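Local coordinates for putative ManD family dehydratase (Pantoea ananatis, PDB 3T6C), which dehydrates D-gluconate to 2-dehydro-3-deoxy-D-gluconate with low activity, using one magnesium ion per subunit, at residues Thr252-Asn255 with Ala256-Met259. Numbering follows the deposited sequence.
Sequences TPIN and AIHM
Ile257 packs its side chain back alongside Pro253 O and against Ile254, one turn earlier in helix 253-262. Its CB sits 3.5 Å from Ile254 O. CG1 then passes 3.3 Å from Pro253 O, the carbonyl oxygen that also accepts the backbone N-H of Ile257. With CG1 anti to the carbonyl carbon (chi1 -65°), it lies beside its own N and so close to the oxygen that N binds. The chain runs on extended to CD1, which still skirts Pro253 O and comes within 4.3 Å of Ile254 CD1, one methyl against another a turn apart. Met285 of helix 283-289 touches both isoleucines, and Leu286 and Gln289 also pack on Ile257.

Along the turn the backbone makes four successive i to i+4 bonds, beginning with Ala256 N to Thr252 O at 2.9 Å. The straightest is His258 N to Ile254 O, with an N-H...O angle of 166°. Thr252 is the N-cap: its OG1 accepts a weak bond of 3.4 Å from Asn255 N, and Pro253 follows as the first residue of the helix. Ala256 puts its CB 3.4 Å from Pro253 O. Met259 brings CB alongside Asn255 O, and its far end packs on Tyr222, Ala223 and Ile226 of helix 219-237. On the subunit interface, Asn255 meets Pro293 and His258 meets Glu264, both of a second subunit.

This is the start of the helix in the beta-alpha-beta unit between strands 242-246 and 270-272 of the enolase-superfamily barrel, strands that carry magnesium ligands Asp246 and Glu272. The chemistry implies a division of labour: four main-chain bonds and the weak threonine cap pair backbone polar groups of the first turn, while the isoleucines and Met259 pack on helices 283-289 and 219-237.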
loop_
_atom_site.group_PDB
_atom_site.type_symbol
_atom_site.label_atom_id
_atom_site.label_comp_id
_atom_site.label_asym_id
_atom_site.label_seq_id
_atom_site.Cartn_x
_atom_site.Cartn_y
_atom_site.Cartn_z
ATOM N N THR A 252 21.416 8.987 -14.930
ATOM C CA THR A 252 20.016 8.548 -14.852
ATOM C C THR A 252 19.717 7.864 -13.520
ATOM O O THR A 252 20.643 7.348 -12.870
ATOM C CB THR A 252 19.673 7.513 -15.947
ATOM O OG1 THR A 252 20.453 6.335 -15.765
ATOM C CG2 THR A 252 19.864 8.111 -17.373
ATOM N N PRO A 253 18.442 7.816 -13.097
ATOM C CA PRO A 253 18.190 7.238 -11.768
ATOM C C PRO A 253 18.666 5.788 -11.603
ATOM O O PRO A 253 19.262 5.444 -10.567
ATOM C CB PRO A 253 16.656 7.378 -11.609
ATOM C CG PRO A 253 16.303 8.658 -12.445
ATOM C CD PRO A 253 17.267 8.533 -13.660
ATOM N N ILE A 254 18.459 4.943 -12.606
ATOM C CA ILE A 254 18.833 3.566 -12.433
ATOM C C ILE A 254 20.363 3.480 -12.317
ATOM O O ILE A 254 20.911 2.671 -11.549
ATOM C CB ILE A 254 18.258 2.695 -13.548
ATOM C CG1 ILE A 254 18.514 1.215 -13.284
ATOM C CG2 ILE A 254 18.864 3.080 -14.876
ATOM C CD1 ILE A 254 17.849 0.667 -12.029
ATOM N N ASN A 255 21.090 4.287 -13.103
ATOM C CA ASN A 255 22.568 4.301 -12.964
ATOM C C ASN A 255 23.024 4.855 -11.618
ATOM O O ASN A 255 24.042 4.404 -11.065
ATOM C CB ASN A 255 23.248 5.017 -14.127
ATOM C CG ASN A 255 23.104 4.268 -15.458
ATOM O OD1 ASN A 255 22.898 3.044 -15.504
ATOM N ND2 ASN A 255 23.245 4.991 -16.531
ATOM N N ALA A 256 22.228 5.753 -11.018
ATOM C CA ALA A 256 22.545 6.196 -9.660
ATOM C C ALA A 256 22.304 5.102 -8.624
ATOM O O ALA A 256 23.024 5.043 -7.662
ATOM C CB ALA A 256 21.689 7.397 -9.287
ATOM N N ILE A 257 21.285 4.272 -8.832
ATOM C CA ILE A 257 21.030 3.137 -7.941
ATOM C C ILE A 257 22.221 2.191 -8.030
ATOM O O ILE A 257 22.770 1.784 -6.985
ATOM C CB ILE A 257 19.721 2.426 -8.295
ATOM C CG1 ILE A 257 18.570 3.387 -8.042
ATOM C CG2 ILE A 257 19.572 1.118 -7.488
ATOM C CD1 ILE A 257 17.140 2.875 -8.428
ATOM N N HIS A 258 22.672 1.856 -9.259
ATOM C CA HIS A 258 23.830 0.990 -9.368
ATOM C C HIS A 258 25.073 1.618 -8.672
ATOM O O HIS A 258 25.791 0.939 -7.920
ATOM C CB HIS A 258 24.142 0.731 -10.847
ATOM C CG HIS A 258 25.406 -0.041 -11.048
ATOM N ND1 HIS A 258 25.431 -1.411 -11.169
ATOM C CD2 HIS A 258 26.700 0.366 -11.073
ATOM C CE1 HIS A 258 26.680 -1.811 -11.310
ATOM N NE2 HIS A 258 27.473 -0.760 -11.231
ATOM N N MET A 259 25.289 2.931 -8.855
ATOM C CA MET A 259 26.425 3.593 -8.236
ATOM C C MET A 259 26.295 3.504 -6.709
ATOM O O MET A 259 27.300 3.200 -6.026
ATOM C CB MET A 259 26.500 5.082 -8.673
ATOM C CG MET A 259 27.596 5.874 -7.846
ATOM S SD MET A 259 27.639 7.659 -8.257
ATOM C CE MET A 259 28.470 7.320 -9.747
#